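Local coordinates for CysQ, sulfite synthesis pathway protein (Bacteroides thetaiotaomicron VPI-5482, PDB 3B8B), which probably hydrolyses adenosine 3',5'-bisphosphate to AMP and phosphate with the help of magnesium, as a member of the inositol monophosphatase superfamily, at residues G35-F49 with K111-N123. Numbering follows the deposited sequence. Where two conformers were deposited one is given.
Sequences GEKILSIYEDPKSDF and KEFIKRNGEFTVN. With SO4 (sulfate ion), chain F.
Arg116 and Tyr42 meet through both a hydrogen bond and a cation-pi contact. NH1 of Arg116 donates to the backbone O of Tyr42 over 2.8 Å, using a lone pair of that oxygen within the plane of its carbonyl; NH2 adds a weak second bond to the same oxygen. The guanidinium carbon CZ of Arg116 stands 4.2 Å from the Tyr42 ring centroid and 10° off its normal, which places the charge over the face. A bend at chi3 carries the Arg116 chain round, and its CD and CZ also lie over one face of the Phe49 ring, a CH-pi contact joined to a second cation-pi contact. Arg116 itself, with positive phi and two backbone bonds running back into the last turn, closes a Schellman motif at the end of helix 110-114, which follows predicted magnesium-site residues Leu107 and Asp108 in the inositol monophosphatase fold.

Aromatic packing fills the space between this turn and helix 20-43. CG of Tyr42 lies anti to the backbone N (chi1 -171°), sending the ring between Arg116 and Phe120; Phe120 makes a T-shaped (edge-to-face) contact with the face opposite the guanidinium, centroids 4.9 Å apart and planes at 64°, with Phe120 CE2 3.5 Å from Tyr42 CE1. Phe113 meets both Tyr42 and Phe49 obliquely, and its backbone O sits at the edges of both rings, 3.2 Å from Phe49 CE2. Replacing Tyr42 by an alanine would probably leave Arg116 without one of its two aromatic faces and open a gap beside the Phe120 edge.

Apolar contacts continue along helix 20-43. Ile38 CG2 reaches Phe120 CE1 at 3.5 Å and also touches Phe113, while its CD1 meets Val122 CG2 on strand 121-128. Leu107 of strand 100-108 touches the side chains of both Ile38 and Phe113.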
# COMPACT_ATOMS: atom_id res chain seq x y z
N GLY A 35 -10.57 -2.76 7.07
CA GLY A 35 -11.30 -1.62 6.52
C GLY A 35 -12.61 -1.36 7.23
O GLY A 35 -12.93 -0.22 7.57
N GLU A 36 -13.38 -2.42 7.46
CA GLU A 36 -14.65 -2.34 8.19
C GLU A 36 -14.47 -1.75 9.59
O GLU A 36 -15.24 -0.88 10.03
CB GLU A 36 -15.25 -3.76 8.25
CG GLU A 36 -16.52 -3.95 9.04
CD GLU A 36 -17.10 -5.37 8.87
OE1 GLU A 36 -16.43 -6.24 8.24
OE2 GLU A 36 -18.21 -5.60 9.37
N LYS A 37 -13.46 -2.25 10.31
CA LYS A 37 -13.20 -1.78 11.67
C LYS A 37 -12.84 -0.29 11.66
O LYS A 37 -13.30 0.47 12.50
CB LYS A 37 -12.07 -2.56 12.34
CG LYS A 37 -12.36 -4.07 12.52
CD LYS A 37 -13.60 -4.32 13.35
CE LYS A 37 -13.81 -5.81 13.62
NZ LYS A 37 -14.78 -5.94 14.73
N ILE A 38 -11.99 0.09 10.72
CA ILE A 38 -11.55 1.47 10.63
C ILE A 38 -12.73 2.38 10.31
O ILE A 38 -12.90 3.44 10.91
CB ILE A 38 -10.47 1.63 9.55
CG1 ILE A 38 -9.20 0.84 9.92
CG2 ILE A 38 -10.13 3.13 9.35
CD1 ILE A 38 -8.24 0.62 8.71
N LEU A 39 -13.52 1.99 9.31
CA LEU A 39 -14.61 2.83 8.84
C LEU A 39 -15.69 2.98 9.92
O LEU A 39 -16.29 4.06 10.07
CB LEU A 39 -15.14 2.28 7.50
CG LEU A 39 -16.16 3.12 6.74
CD1 LEU A 39 -15.52 4.40 6.24
CD2 LEU A 39 -16.79 2.34 5.59
N SER A 40 -15.92 1.93 10.71
CA SER A 40 -16.91 2.01 11.77
C SER A 40 -16.56 3.15 12.74
O SER A 40 -17.44 3.90 13.12
CB SER A 40 -17.07 0.69 12.51
OG SER A 40 -18.08 0.80 13.50
N ILE A 41 -15.27 3.29 13.08
CA ILE A 41 -14.78 4.38 13.92
C ILE A 41 -14.82 5.73 13.16
O ILE A 41 -15.28 6.74 13.70
CB ILE A 41 -13.37 4.06 14.45
CG1 ILE A 41 -13.44 2.89 15.46
CG2 ILE A 41 -12.70 5.26 15.11
CD1 ILE A 41 -12.10 2.30 15.67
N TYR A 42 -14.36 5.71 11.91
CA TYR A 42 -14.29 6.95 11.13
C TYR A 42 -15.67 7.59 10.96
O TYR A 42 -15.81 8.83 10.99
CB TYR A 42 -13.67 6.66 9.77
CG TYR A 42 -13.32 7.87 8.91
CD1 TYR A 42 -12.19 8.66 9.18
CD2 TYR A 42 -14.05 8.16 7.76
CE1 TYR A 42 -11.85 9.72 8.36
CE2 TYR A 42 -13.71 9.22 6.95
CZ TYR A 42 -12.62 10.00 7.25
OH TYR A 42 -12.25 11.04 6.40
N GLU A 43 -16.68 6.75 10.75
CA GLU A 43 -18.04 7.22 10.47
C GLU A 43 -18.87 7.45 11.73
O GLU A 43 -19.97 7.98 11.64
CB GLU A 43 -18.80 6.20 9.62
CG GLU A 43 -18.25 5.93 8.25
CD GLU A 43 -19.21 5.09 7.42
OE1 GLU A 43 -20.16 5.65 6.85
OE2 GLU A 43 -19.03 3.86 7.37
N ASP A 44 -18.39 7.02 12.88
CA ASP A 44 -19.22 7.09 14.09
C ASP A 44 -19.31 8.54 14.52
O ASP A 44 -18.28 9.18 14.75
CB ASP A 44 -18.62 6.24 15.20
CG ASP A 44 -19.60 5.99 16.35
OD1 ASP A 44 -20.51 6.81 16.57
OD2 ASP A 44 -19.44 4.97 17.04
N PRO A 45 -20.54 9.07 14.61
CA PRO A 45 -20.72 10.46 15.05
C PRO A 45 -20.24 10.67 16.49
O PRO A 45 -19.88 11.78 16.86
CB PRO A 45 -22.23 10.68 14.94
CG PRO A 45 -22.82 9.30 15.06
CD PRO A 45 -21.84 8.42 14.33
N LYS A 46 -20.21 9.60 17.29
CA LYS A 46 -19.67 9.67 18.66
C LYS A 46 -18.14 9.70 18.72
O LYS A 46 -17.57 9.98 19.77
CB LYS A 46 -20.18 8.49 19.51
CG LYS A 46 -21.67 8.25 19.40
CD LYS A 46 -22.21 7.49 20.61
CE LYS A 46 -23.66 7.05 20.41
NZ LYS A 46 -24.27 6.49 21.66
N SER A 47 -17.45 9.41 17.61
CA SER A 47 -16.00 9.44 17.62
C SER A 47 -15.54 10.86 17.83
O SER A 47 -16.03 11.78 17.16
CB SER A 47 -15.40 8.89 16.33
OG SER A 47 -15.63 7.50 16.24
N ASP A 48 -14.59 11.04 18.75
CA ASP A 48 -14.06 12.37 19.07
C ASP A 48 -12.72 12.59 18.38
O ASP A 48 -11.65 12.25 18.91
CB ASP A 48 -13.92 12.53 20.59
CG ASP A 48 -13.60 13.97 21.00
OD1 ASP A 48 -13.18 14.78 20.13
OD2 ASP A 48 -13.76 14.27 22.20
N PHE A 49 -12.79 13.20 17.20
CA PHE A 49 -11.60 13.44 16.39
C PHE A 49 -10.73 14.61 16.88
O PHE A 49 -9.80 15.02 16.19
CB PHE A 49 -11.98 13.59 14.90
CG PHE A 49 -12.09 12.28 14.19
CD1 PHE A 49 -13.17 11.42 14.43
CD2 PHE A 49 -11.09 11.87 13.32
CE1 PHE A 49 -13.25 10.19 13.80
CE2 PHE A 49 -11.17 10.65 12.68
CZ PHE A 49 -12.24 9.80 12.92
N LYS A 111 -2.58 11.65 9.17
CA LYS A 111 -3.19 12.93 8.93
C LYS A 111 -4.49 12.77 8.12
O LYS A 111 -5.51 13.39 8.42
CB LYS A 111 -2.19 13.86 8.24
CG LYS A 111 -0.99 14.22 9.18
CD LYS A 111 0.11 15.00 8.43
CE LYS A 111 1.28 15.40 9.35
NZ LYS A 111 2.39 15.97 8.51
N GLU A 112 -4.47 11.89 7.12
CA GLU A 112 -5.69 11.65 6.30
C GLU A 112 -6.84 11.20 7.18
O GLU A 112 -8.00 11.56 6.98
CB GLU A 112 -5.42 10.58 5.22
CG GLU A 112 -4.51 11.04 4.09
CD GLU A 112 -5.15 12.04 3.15
OE1 GLU A 112 -6.39 11.99 2.97
OE2 GLU A 112 -4.41 12.90 2.57
N PHE A 113 -6.53 10.38 8.19
CA PHE A 113 -7.53 9.89 9.08
C PHE A 113 -7.98 10.96 10.10
O PHE A 113 -9.17 11.26 10.22
CB PHE A 113 -7.00 8.64 9.83
CG PHE A 113 -8.01 8.00 10.70
CD1 PHE A 113 -8.85 7.01 10.20
CD2 PHE A 113 -8.15 8.38 12.04
CE1 PHE A 113 -9.79 6.42 10.99
CE2 PHE A 113 -9.10 7.80 12.84
CZ PHE A 113 -9.93 6.81 12.32
N ILE A 114 -7.02 11.50 10.85
CA ILE A 114 -7.39 12.41 11.93
C ILE A 114 -7.95 13.74 11.42
O ILE A 114 -8.84 14.27 12.06
CB ILE A 114 -6.26 12.62 12.98
CG1 ILE A 114 -5.08 13.39 12.39
CG2 ILE A 114 -5.86 11.26 13.56
CD1 ILE A 114 -3.96 13.62 13.36
N LYS A 115 -7.46 14.23 10.29
CA LYS A 115 -8.00 15.44 9.68
C LYS A 115 -9.19 15.16 8.76
O LYS A 115 -9.77 16.08 8.19
CB LYS A 115 -6.92 16.17 8.91
CG LYS A 115 -5.73 16.54 9.79
CD LYS A 115 -4.53 16.87 8.95
CE LYS A 115 -3.35 17.30 9.81
NZ LYS A 115 -2.39 18.16 9.08
N ARG A 116 -9.58 13.89 8.64
CA ARG A 116 -10.77 13.50 7.88
C ARG A 116 -10.71 13.94 6.41
O ARG A 116 -11.72 14.35 5.84
CB ARG A 116 -12.03 13.99 8.58
CG ARG A 116 -12.12 13.44 10.03
CD ARG A 116 -13.39 13.80 10.72
NE ARG A 116 -14.59 13.28 10.08
CZ ARG A 116 -14.93 12.01 10.06
NH1 ARG A 116 -14.18 11.09 10.66
NH2 ARG A 116 -16.05 11.65 9.45
N ASN A 117 -9.53 13.82 5.82
CA ASN A 117 -9.36 13.97 4.37
C ASN A 117 -9.61 12.69 3.57
O ASN A 117 -9.80 12.74 2.35
CB ASN A 117 -8.00 14.58 4.08
CG ASN A 117 -7.91 16.01 4.62
OD1 ASN A 117 -8.88 16.76 4.53
ND2 ASN A 117 -6.73 16.38 5.17
N GLY A 118 -9.64 11.54 4.26
CA GLY A 118 -10.25 10.34 3.74
C GLY A 118 -9.41 9.37 2.93
O GLY A 118 -9.94 8.33 2.52
N GLU A 119 -8.14 9.70 2.66
CA GLU A 119 -7.29 8.86 1.77
C GLU A 119 -6.22 8.09 2.54
O GLU A 119 -5.04 8.08 2.20
CB GLU A 119 -6.74 9.68 0.61
CG GLU A 119 -7.89 10.19 -0.28
CD GLU A 119 -7.45 11.05 -1.47
OE1 GLU A 119 -6.22 11.20 -1.68
OE2 GLU A 119 -8.35 11.57 -2.22
N PHE A 120 -6.67 7.47 3.62
CA PHE A 120 -5.86 6.51 4.39
C PHE A 120 -6.12 5.10 3.83
O PHE A 120 -7.10 4.86 3.12
CB PHE A 120 -6.18 6.59 5.87
CG PHE A 120 -7.66 6.50 6.19
CD1 PHE A 120 -8.30 5.27 6.33
CD2 PHE A 120 -8.42 7.67 6.31
CE1 PHE A 120 -9.66 5.21 6.61
CE2 PHE A 120 -9.76 7.60 6.60
CZ PHE A 120 -10.39 6.39 6.71
N THR A 121 -5.21 4.17 4.15
CA THR A 121 -5.21 2.85 3.53
C THR A 121 -4.83 1.75 4.53
O THR A 121 -4.16 2.00 5.55
CB THR A 121 -4.17 2.78 2.39
OG1 THR A 121 -2.87 3.06 2.94
CG2 THR A 121 -4.48 3.76 1.24
N VAL A 122 -5.25 0.54 4.20
CA VAL A 122 -4.75 -0.69 4.81
C VAL A 122 -3.75 -1.29 3.83
O VAL A 122 -4.03 -1.34 2.61
CB VAL A 122 -5.90 -1.69 5.05
CG1 VAL A 122 -5.39 -2.93 5.78
CG2 VAL A 122 -7.07 -1.04 5.84
N ASN A 123 -2.59 -1.75 4.34
CA ASN A 123 -1.49 -2.23 3.50
C ASN A 123 -1.00 -3.60 3.98
O ASN A 123 -0.57 -3.72 5.13
CB ASN A 123 -0.30 -1.26 3.49
CG ASN A 123 -0.68 0.11 2.97
OD1 ASN A 123 -0.48 0.39 1.81
ND2 ASN A 123 -1.31 0.92 3.84
S SO4 F . 1.13 18.93 7.15
O1 SO4 F . 0.24 18.54 8.24
O2 SO4 F . 1.87 20.15 7.51
O3 SO4 F . 2.09 17.86 6.90
O4 SO4 F . 0.34 19.20 5.95